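Local coordinates for protein tRNA(Ile2) 2-agmatinylcytidine synthetase TiaS (Archaeoglobus fulgidus, PDB 5XOB) that catalyses the ATP-dependent joining of agmatine to the wobble cytidine of an isoleucine tRNA, forming 2-agmatinylcytidine and changing the codon read from AUG to AUA, at residues Thr244-Leu252 / His403-Met411; Val296-Phe307 / Met326-Ile336. All coordinates share one frame; numbering follows the deposited sequence.

Interaction 1: Thr244-Leu252 / His403-Met411; sequences TNHATDMHL and HLSKPLIRM
Asp249 and Lys406 meet where two irregular loops, Thr244-Leu252 and His403-Met411, are laced together mainly through backbone polar groups. Lys406 N donates to Asp249 OD1 at 2.8 Å; the bond is nearly straight (165°), yet it reaches the oxygen from above the carboxylate plane. With CG anti to its carbonyl carbon (chi1 -83°), the short aspartate side chain lies across Lys406 CB, 3.3 Å from Asp249 CG. The other oxygen, OD2, holds Lys335 NZ in a salt bridge, and an alanine here would probably leave both that ammonium and Lys406 N without their shared carboxylate. Two backbone carbonyls of His403-Met411 serve as acceptors: His403 O takes Ala247 N at 3.0 Å, and Leu404 O takes Asp249 N at 2.8 Å and, weakly, Thr248 N. In return, Ala247 O receives Arg410 NH2 at 3.1 Å, in the guanidinium plane but above that of the carbonyl, with a weaker bond from NE. The long arginine, bent at chi2 and chi3, suits this reach, and its NH2 and NH1 also form salt bridges with Asp155 and Glu219.

Van der Waals contacts fill in around these bonds. Leu404 sets CD1 against His251 CB at 3.8 Å and CD2 beside Asn245 O. Ala247, in the type II turn Asn245-Thr248, sets its small CB on Pro407 CD at 3.6 Å.

The contact ties a loop of the TiaS FLD domain, between strands 239-244 and 252-254, to the sequence-distant loop before strand 416-417; Arg44 of strand 35-44 holds Asn245 and His246, while Thr157 of strand 157-163 bonds His246 O.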
loop_
_atom_site.group_PDB
_atom_site.type_symbol
_atom_site.label_atom_id
_atom_site.label_comp_id
_atom_site.label_asym_id
_atom_site.label_seq_id
_atom_site.Cartn_x
_atom_site.Cartn_y
_atom_site.Cartn_z
ATOM N N THR A 244 -2.210 -10.343 7.948
ATOM C CA THR A 244 -1.386 -9.680 6.942
ATOM C C THR A 244 -0.755 -8.432 7.527
ATOM O O THR A 244 -1.212 -7.919 8.548
ATOM C CB THR A 244 -2.226 -9.265 5.710
ATOM O OG1 THR A 244 -3.048 -8.140 6.045
ATOM C CG2 THR A 244 -3.122 -10.405 5.242
ATOM N N ASN A 245 0.297 -7.946 6.873
ATOM C CA ASN A 245 0.817 -6.609 7.164
ATOM C C ASN A 245 0.290 -5.561 6.175
ATOM O O ASN A 245 0.835 -4.464 6.065
ATOM C CB ASN A 245 2.351 -6.603 7.241
ATOM C CG ASN A 245 3.012 -6.893 5.915
ATOM O OD1 ASN A 245 2.351 -7.218 4.925
ATOM N ND2 ASN A 245 4.333 -6.783 5.890
ATOM N N HIS A 246 -0.783 -5.901 5.471
ATOM C CA HIS A 246 -1.489 -4.927 4.647
ATOM C C HIS A 246 -2.013 -3.788 5.469
ATOM O O HIS A 246 -2.460 -3.990 6.594
ATOM C CB HIS A 246 -2.688 -5.564 3.973
ATOM C CG HIS A 246 -2.319 -6.561 2.935
ATOM N ND1 HIS A 246 -3.108 -7.646 2.624
ATOM C CD2 HIS A 246 -1.224 -6.650 2.150
ATOM C CE1 HIS A 246 -2.521 -8.349 1.673
ATOM N NE2 HIS A 246 -1.376 -7.767 1.372
ATOM N N ALA A 247 -1.988 -2.597 4.888
ATOM C CA ALA A 247 -2.608 -1.418 5.490
ATOM C C ALA A 247 -1.981 -1.006 6.829
ATOM O O ALA A 247 -2.673 -0.514 7.721
ATOM C CB ALA A 247 -4.113 -1.643 5.635
ATOM N N THR A 248 -0.669 -1.179 6.957
ATOM C CA THR A 248 0.044 -0.848 8.192
ATOM C C THR A 248 1.155 0.201 8.045
ATOM O O THR A 248 1.735 0.610 9.052
ATOM C CB THR A 248 0.706 -2.106 8.785
ATOM O OG1 THR A 248 1.541 -2.713 7.793
ATOM C CG2 THR A 248 -0.344 -3.113 9.247
ATOM N N ASP A 249 1.459 0.621 6.813
ATOM C CA ASP A 249 2.613 1.491 6.526
ATOM C C ASP A 249 3.906 0.898 7.068
ATOM O O ASP A 249 4.822 1.634 7.427
ATOM C CB ASP A 249 2.429 2.898 7.130
ATOM C CG ASP A 249 1.595 3.834 6.256
ATOM O OD1 ASP A 249 1.301 3.518 5.082
ATOM O OD2 ASP A 249 1.232 4.919 6.762
ATOM N N MET A 250 3.995 -0.428 7.129
ATOM C CA MET A 250 5.156 -1.076 7.745
ATOM C C MET A 250 6.428 -0.838 6.915
ATOM O O MET A 250 7.543 -0.995 7.404
ATOM C CB MET A 250 4.888 -2.579 7.929
ATOM C CG MET A 250 5.917 -3.320 8.784
ATOM S SD MET A 250 5.471 -5.040 9.138
ATOM C CE MET A 250 6.920 -5.615 10.032
ATOM N N HIS A 251 6.243 -0.445 5.661
ATOM C CA HIS A 251 7.339 -0.215 4.727
ATOM C C HIS A 251 7.979 1.155 4.847
ATOM O O HIS A 251 9.009 1.413 4.221
ATOM C CB HIS A 251 6.847 -0.413 3.287
ATOM C CG HIS A 251 5.847 0.608 2.827
ATOM N ND1 HIS A 251 4.666 0.864 3.491
ATOM C CD2 HIS A 251 5.844 1.414 1.739
ATOM C CE1 HIS A 251 3.988 1.794 2.843
ATOM N NE2 HIS A 251 4.682 2.147 1.777
ATOM N N LEU A 252 7.383 2.025 5.654
ATOM C CA LEU A 252 7.796 3.414 5.700
ATOM C C LEU A 252 8.964 3.658 6.646
ATOM O O LEU A 252 8.910 3.325 7.834
ATOM C CB LEU A 252 6.620 4.309 6.081
ATOM C CG LEU A 252 5.475 4.402 5.062
ATOM C CD1 LEU A 252 4.565 5.564 5.424
ATOM C CD2 LEU A 252 5.952 4.556 3.623
ATOM N N HIS A 403 -0.852 -2.011 -1.480
ATOM C CA HIS A 403 -1.053 -3.047 -0.444
ATOM C C HIS A 403 -0.708 -2.603 0.989
ATOM O O HIS A 403 -1.536 -2.733 1.903
ATOM C CB HIS A 403 -0.235 -4.310 -0.785
ATOM C CG HIS A 403 -0.679 -5.014 -2.033
ATOM N ND1 HIS A 403 -2.001 -5.300 -2.297
ATOM C CD2 HIS A 403 0.024 -5.512 -3.080
ATOM C CE1 HIS A 403 -2.098 -5.929 -3.455
ATOM N NE2 HIS A 403 -0.881 -6.072 -3.951
ATOM N N LEU A 404 0.508 -2.078 1.167
ATOM C CA LEU A 404 1.042 -1.702 2.489
ATOM C C LEU A 404 0.579 -0.345 3.016
ATOM O O LEU A 404 0.755 -0.055 4.203
ATOM C CB LEU A 404 2.568 -1.694 2.454
ATOM C CG LEU A 404 3.217 -3.072 2.403
ATOM C CD1 LEU A 404 4.582 -3.019 1.742
ATOM C CD2 LEU A 404 3.317 -3.655 3.805
ATOM N N SER A 405 0.013 0.486 2.140
ATOM C CA SER A 405 -0.455 1.817 2.530
ATOM C C SER A 405 -1.542 1.749 3.603
ATOM O O SER A 405 -2.636 1.219 3.353
ATOM C CB SER A 405 -1.008 2.583 1.320
ATOM O OG SER A 405 -0.007 2.824 0.346
ATOM N N LYS A 406 -1.227 2.293 4.783
ATOM C CA LYS A 406 -2.202 2.501 5.849
ATOM C C LYS A 406 -3.232 3.551 5.420
ATOM O O LYS A 406 -2.875 4.698 5.131
ATOM C CB LYS A 406 -1.512 2.950 7.135
ATOM C CG LYS A 406 -2.418 2.948 8.356
ATOM C CD LYS A 406 -1.602 3.047 9.636
ATOM C CE LYS A 406 -2.450 2.834 10.878
ATOM N NZ LYS A 406 -1.619 2.885 12.116
ATOM N N PRO A 407 -4.519 3.159 5.359
ATOM C CA PRO A 407 -5.555 4.084 4.935
ATOM C C PRO A 407 -5.969 4.994 6.076
ATOM O O PRO A 407 -5.836 4.629 7.251
ATOM C CB PRO A 407 -6.718 3.163 4.536
ATOM C CG PRO A 407 -6.193 1.766 4.616
ATOM C CD PRO A 407 -5.075 1.819 5.596
ATOM N N LEU A 408 -6.484 6.167 5.728
ATOM C CA LEU A 408 -6.861 7.151 6.726
ATOM C C LEU A 408 -7.795 6.553 7.745
ATOM O O LEU A 408 -7.598 6.721 8.947
ATOM C CB LEU A 408 -7.508 8.371 6.071
ATOM C CG LEU A 408 -6.509 9.289 5.360
ATOM C CD1 LEU A 408 -7.208 10.513 4.789
ATOM C CD2 LEU A 408 -5.387 9.705 6.298
ATOM N N ILE A 409 -8.789 5.821 7.265
ATOM C CA ILE A 409 -9.790 5.256 8.148
ATOM C C ILE A 409 -9.181 4.468 9.320
ATOM O O ILE A 409 -9.773 4.421 10.397
ATOM C CB ILE A 409 -10.792 4.384 7.362
ATOM C CG1 ILE A 409 -12.094 4.219 8.148
ATOM C CG2 ILE A 409 -10.194 3.028 7.005
ATOM C CD1 ILE A 409 -12.861 5.511 8.333
ATOM N N ARG A 410 -8.000 3.876 9.123
ATOM C CA ARG A 410 -7.346 3.095 10.180
ATOM C C ARG A 410 -6.384 3.899 11.066
ATOM O O ARG A 410 -5.672 3.321 11.895
ATOM C CB ARG A 410 -6.581 1.910 9.580
ATOM C CG ARG A 410 -7.432 0.925 8.790
ATOM C CD ARG A 410 -7.054 -0.518 9.097
ATOM N NE ARG A 410 -5.620 -0.692 9.326
ATOM C CZ ARG A 410 -5.062 -1.284 10.385
ATOM N NH1 ARG A 410 -5.797 -1.819 11.354
ATOM N NH2 ARG A 410 -3.738 -1.356 10.461
ATOM N N MET A 411 -6.361 5.217 10.898
ATOM C CA MET A 411 -5.474 6.076 11.675
ATOM C C MET A 411 -6.284 6.883 12.685
ATOM O O MET A 411 -7.406 7.315 12.401
ATOM C CB MET A 411 -4.696 7.007 10.746
ATOM C CG MET A 411 -3.947 6.284 9.636
ATOM S SD MET A 411 -3.038 7.374 8.525
ATOM C CE MET A 411 -1.875 8.110 9.675
#

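Interaction 2: Val296-Phe307 / Met326-Ile336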
loop_
_atom_site.group_PDB
_atom_site.type_symbol
_atom_site.label_atom_id
_atom_site.label_comp_id
_atom_site.label_asym_id
_atom_site.label_seq_id
_atom_site.Cartn_x
_atom_site.Cartn_y
_atom_site.Cartn_z
ATOM N N VAL A 296 13.619 17.798 -2.749
ATOM C CA VAL A 296 13.019 16.499 -3.072
ATOM C C VAL A 296 11.757 16.629 -3.934
ATOM O O VAL A 296 10.864 17.427 -3.642
ATOM C CB VAL A 296 12.678 15.703 -1.790
ATOM C CG1 VAL A 296 12.243 14.288 -2.147
ATOM C CG2 VAL A 296 13.874 15.661 -0.844
ATOM N N LYS A 297 11.691 15.804 -4.975
ATOM C CA LYS A 297 10.607 15.839 -5.944
ATOM C C LYS A 297 9.498 14.944 -5.430
ATOM O O LYS A 297 9.749 13.804 -5.052
ATOM C CB LYS A 297 11.067 15.324 -7.318
ATOM C CG LYS A 297 12.124 16.168 -8.019
ATOM C CD LYS A 297 13.540 15.838 -7.547
ATOM C CE LYS A 297 14.463 17.049 -7.602
ATOM N NZ LYS A 297 15.697 16.863 -6.784
ATOM N N CYS A 298 8.276 15.462 -5.413
ATOM C CA CYS A 298 7.105 14.660 -5.095
ATOM C C CYS A 298 6.169 14.625 -6.280
ATOM O O CYS A 298 6.144 15.559 -7.089
ATOM C CB CYS A 298 6.386 15.241 -3.898
ATOM S SG CYS A 298 7.471 15.348 -2.472
ATOM N N ALA A 299 5.389 13.550 -6.362
ATOM C CA ALA A 299 4.564 13.279 -7.533
ATOM C C ALA A 299 3.222 12.631 -7.185
ATOM O O ALA A 299 3.156 11.708 -6.373
ATOM C CB ALA A 299 5.328 12.393 -8.505
ATOM N N ALA A 300 2.165 13.138 -7.821
ATOM C CA ALA A 300 0.840 12.519 -7.830
ATOM C C ALA A 300 0.505 12.106 -9.265
ATOM O O ALA A 300 0.073 12.937 -10.069
ATOM C CB ALA A 300 -0.201 13.497 -7.307
ATOM N N PHE A 301 0.705 10.828 -9.581
ATOM C CA PHE A 301 0.539 10.333 -10.949
ATOM C C PHE A 301 -0.940 10.263 -11.323
ATOM O O PHE A 301 -1.811 10.436 -10.473
ATOM C CB PHE A 301 1.214 8.965 -11.124
ATOM C CG PHE A 301 2.710 8.997 -10.934
ATOM C CD1 PHE A 301 3.563 9.131 -12.026
ATOM C CD2 PHE A 301 3.267 8.894 -9.663
ATOM C CE1 PHE A 301 4.938 9.160 -11.853
ATOM C CE2 PHE A 301 4.639 8.924 -9.485
ATOM C CZ PHE A 301 5.477 9.056 -10.580
ATOM N N GLU A 302 -1.213 9.986 -12.593
ATOM C CA GLU A 302 -2.560 10.055 -13.148
ATOM C C GLU A 302 -3.503 9.076 -12.458
ATOM O O GLU A 302 -4.635 9.442 -12.137
ATOM C CB GLU A 302 -2.531 9.805 -14.667
ATOM C CG GLU A 302 -3.883 9.893 -15.372
ATOM C CD GLU A 302 -4.752 8.656 -15.207
ATOM O OE1 GLU A 302 -4.214 7.544 -15.018
ATOM O OE2 GLU A 302 -5.991 8.799 -15.273
ATOM N N PRO A 303 -3.040 7.834 -12.207
ATOM C CA PRO A 303 -3.930 6.829 -11.605
ATOM C C PRO A 303 -4.452 7.140 -10.187
ATOM O O PRO A 303 -5.225 6.347 -9.642
ATOM C CB PRO A 303 -3.061 5.562 -11.583
ATOM C CG PRO A 303 -2.012 5.788 -12.618
ATOM C CD PRO A 303 -1.727 7.255 -12.553
ATOM N N THR A 304 -4.035 8.267 -9.605
ATOM C CA THR A 304 -4.522 8.715 -8.300
ATOM C C THR A 304 -5.743 9.623 -8.456
ATOM O O THR A 304 -6.352 10.032 -7.467
ATOM C CB THR A 304 -3.436 9.486 -7.534
ATOM O OG1 THR A 304 -3.226 10.758 -8.154
ATOM C CG2 THR A 304 -2.123 8.706 -7.514
ATOM N N LYS A 305 -6.064 9.963 -9.704
ATOM C CA LYS A 305 -7.338 10.584 -10.056
ATOM C C LYS A 305 -7.600 11.878 -9.287
ATOM O O LYS A 305 -6.827 12.825 -9.402
ATOM C CB LYS A 305 -8.487 9.581 -9.870
ATOM C CG LYS A 305 -8.346 8.293 -10.664
ATOM C CD LYS A 305 -8.047 8.512 -12.144
ATOM C CE LYS A 305 -8.316 7.239 -12.941
ATOM N NZ LYS A 305 -7.485 7.105 -14.170
ATOM N N GLN A 306 -8.666 11.905 -8.487
ATOM C CA GLN A 306 -9.123 13.122 -7.819
ATOM C C GLN A 306 -8.106 13.616 -6.798
ATOM O O GLN A 306 -8.106 14.790 -6.438
ATOM C CB GLN A 306 -10.465 12.889 -7.106
ATOM C CG GLN A 306 -11.623 12.465 -8.006
ATOM C CD GLN A 306 -11.663 10.968 -8.303
ATOM O OE1 GLN A 306 -10.852 10.188 -7.787
ATOM N NE2 GLN A 306 -12.615 10.559 -9.139
ATOM N N PHE A 307 -7.255 12.713 -6.316
ATOM C CA PHE A 307 -6.196 13.074 -5.375
ATOM C C PHE A 307 -5.270 14.162 -5.931
ATOM O O PHE A 307 -4.661 14.908 -5.164
ATOM C CB PHE A 307 -5.387 11.827 -4.995
ATOM C CG PHE A 307 -4.265 12.088 -4.021
ATOM C CD1 PHE A 307 -4.529 12.339 -2.681
ATOM C CD2 PHE A 307 -2.942 12.059 -4.443
ATOM C CE1 PHE A 307 -3.496 12.572 -1.783
ATOM C CE2 PHE A 307 -1.906 12.281 -3.552
ATOM C CZ PHE A 307 -2.183 12.538 -2.221
ATOM N N MET A 326 10.259 6.048 -3.274
ATOM C CA MET A 326 11.143 6.787 -4.166
ATOM C C MET A 326 11.583 5.908 -5.335
ATOM O O MET A 326 12.286 4.913 -5.146
ATOM C CB MET A 326 12.367 7.292 -3.410
ATOM C CG MET A 326 13.408 7.964 -4.297
ATOM S SD MET A 326 14.058 9.500 -3.619
ATOM C CE MET A 326 12.589 10.504 -3.718
ATOM N N LYS A 327 11.145 6.279 -6.536
ATOM C CA LYS A 327 11.625 5.675 -7.780
ATOM C C LYS A 327 12.042 6.816 -8.695
ATOM O O LYS A 327 11.318 7.803 -8.821
ATOM C CB LYS A 327 10.530 4.851 -8.464
ATOM C CG LYS A 327 9.795 3.862 -7.565
ATOM C CD LYS A 327 8.511 3.369 -8.226
ATOM C CE LYS A 327 7.491 2.877 -7.208
ATOM N NZ LYS A 327 6.199 2.540 -7.870
ATOM N N LYS A 328 13.213 6.686 -9.316
ATOM C CA LYS A 328 13.750 7.726 -10.197
ATOM C C LYS A 328 13.859 9.067 -9.464
ATOM O O LYS A 328 13.574 10.118 -10.030
ATOM C CB LYS A 328 12.895 7.847 -11.468
ATOM C CG LYS A 328 12.837 6.554 -12.281
ATOM C CD LYS A 328 11.419 6.199 -12.714
ATOM C CE LYS A 328 11.326 4.770 -13.245
ATOM N NZ LYS A 328 10.074 4.091 -12.797
ATOM N N ASP A 329 14.251 9.004 -8.192
ATOM C CA ASP A 329 14.546 10.180 -7.366
ATOM C C ASP A 329 13.343 11.075 -7.023
ATOM O O ASP A 329 13.521 12.170 -6.474
ATOM C CB ASP A 329 15.674 11.007 -7.999
ATOM C CG ASP A 329 16.904 10.171 -8.319
ATOM O OD1 ASP A 329 17.669 9.841 -7.383
ATOM O OD2 ASP A 329 17.098 9.838 -9.508
ATOM N N THR A 330 12.126 10.596 -7.293
ATOM C CA THR A 330 10.898 11.332 -6.937
ATOM C C THR A 330 9.925 10.452 -6.132
ATOM O O THR A 330 9.804 9.253 -6.389
ATOM C CB THR A 330 10.193 11.964 -8.173
ATOM O OG1 THR A 330 8.813 11.576 -8.213
ATOM C CG2 THR A 330 10.867 11.561 -9.489
ATOM N N ILE A 331 9.246 11.062 -5.158
ATOM C CA ILE A 331 8.352 10.341 -4.235
ATOM C C ILE A 331 6.966 10.133 -4.835
ATOM O O ILE A 331 6.268 11.103 -5.110
ATOM C CB ILE A 331 8.149 11.108 -2.898
ATOM C CG1 ILE A 331 9.472 11.276 -2.133
ATOM C CG2 ILE A 331 7.127 10.405 -2.003
ATOM C CD1 ILE A 331 9.938 10.047 -1.375
ATOM N N ASN A 332 6.567 8.871 -5.008
ATOM C CA ASN A 332 5.189 8.536 -5.381
ATOM C C ASN A 332 4.268 8.668 -4.194
ATOM O O ASN A 332 4.207 7.777 -3.357
ATOM C CB ASN A 332 5.077 7.101 -5.878
ATOM C CG ASN A 332 5.865 6.858 -7.139
ATOM O OD1 ASN A 332 6.929 7.450 -7.348
ATOM N ND2 ASN A 332 5.350 5.980 -7.995
ATOM N N LEU A 333 3.531 9.765 -4.139
ATOM C CA LEU A 333 2.630 10.020 -3.030
ATOM C C LEU A 333 1.518 8.989 -2.905
ATOM O O LEU A 333 0.781 8.725 -3.859
ATOM C CB LEU A 333 1.996 11.400 -3.171
ATOM C CG LEU A 333 2.943 12.581 -2.981
ATOM C CD1 LEU A 333 2.191 13.871 -3.250
ATOM C CD2 LEU A 333 3.549 12.599 -1.585
ATOM N N GLU A 334 1.411 8.420 -1.707
ATOM C CA GLU A 334 0.319 7.533 -1.334
ATOM C C GLU A 334 -0.680 8.291 -0.447
ATOM O O GLU A 334 -1.882 8.013 -0.445
ATOM C CB GLU A 334 0.901 6.326 -0.593
ATOM C CG GLU A 334 2.057 5.660 -1.344
ATOM C CD GLU A 334 2.806 4.596 -0.540
ATOM O OE1 GLU A 334 2.504 4.399 0.659
ATOM O OE2 GLU A 334 3.718 3.959 -1.119
ATOM N N LYS A 335 -0.159 9.272 0.282
ATOM C CA LYS A 335 -0.870 9.948 1.349
ATOM C C LYS A 335 -0.142 11.277 1.523
ATOM O O LYS A 335 1.031 11.378 1.175
ATOM C CB LYS A 335 -0.698 9.143 2.636
ATOM C CG LYS A 335 -1.967 8.717 3.346
ATOM C CD LYS A 335 -1.757 8.666 4.857
ATOM C CE LYS A 335 -0.560 7.826 5.298
ATOM N NZ LYS A 335 -0.824 6.364 5.245
ATOM N N ILE A 336 -0.808 12.280 2.087
ATOM C CA ILE A 336 -0.125 13.533 2.448
ATOM C C ILE A 336 -0.824 14.274 3.591
ATOM O O ILE A 336 -2.056 14.297 3.661
ATOM C CB ILE A 336 0.030 14.469 1.220
ATOM C CG1 ILE A 336 0.989 15.623 1.532
ATOM C CG2 ILE A 336 -1.323 14.996 0.747
ATOM C CD1 ILE A 336 1.505 16.324 0.296
#
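Phe307 has CG anti to its own backbone N (chi1 -180°), which directs the ring at Leu333 and Ile336; in Phe301, CG lies anti to the carbonyl carbon instead, bringing the ring alongside Asn332, which it meets obliquely. Leu333 CB arrives at the edge of the Phe307 ring, 4.0 Å from CE2, while Ile336 CG2 approaches CZ obliquely at 3.9 Å. Such broad, wholly apolar side chains suit a buried corner, where the chain bends at Glu334 between strands 330-333 and 335-338. Phe301 CE2 touches Asn332 CG at 3.4 Å, the ring and amide planes being turned 45° from each other, and His284 packs edge-to-face with the same ring.

The backbone is joined as a parallel strand pair, 296-300 beside 330-333, whose axes cross at -31°. Its ladder alternates as parallel strands do: Ile331 N donates to Lys297 O at 2.8 Å, Ala299 N to Ile331 O at 2.9 Å, and Leu333 N to Ala299 O at 3.0 Å. Cys298 and Ile331 share one face of the sheet, where both are buried. On the other, Ala299 CB rests against Thr330 OG1 at 3.6 Å, the small alanine allowing the neighbouring threonine to come close. Val296 CG1 reaches both Ile331 CG1 and Met326 CE, the flexible methionine bending at chi2 and chi3 to get there.

This pairing lies in the OB-fold nucleic acid-binding domain. Strand 284-291 pairs antiparallel with 294-300, strand 319-327 pairs with both 330-333 and 335-338, and Ile311 of helix 307-313 packs against Leu333 and Ile336.

Overall arrangement
Interaction 2 is a buried contact inside the OB domain, made by regular strand pairing and apolar side chains; interaction 1 is partly buried and ties loops together by backbone carbonyls, a carboxylate and a guanidinium. The centres of interactions 1 and 2 lie about 17 Å apart, yet the two touch. The Asp249-Lys335 salt bridge joins them, Lys335 NZ also bonds Lys406 O, and Glu334 OE1 makes a probable, weak hydrogen bond with Ser405 OG. Glu334 at the corner of 326-336 and Lys335 just after it thus reach both loops of interaction 1. Along the chain, interaction 2 is nested within the long loop that interaction 1 closes.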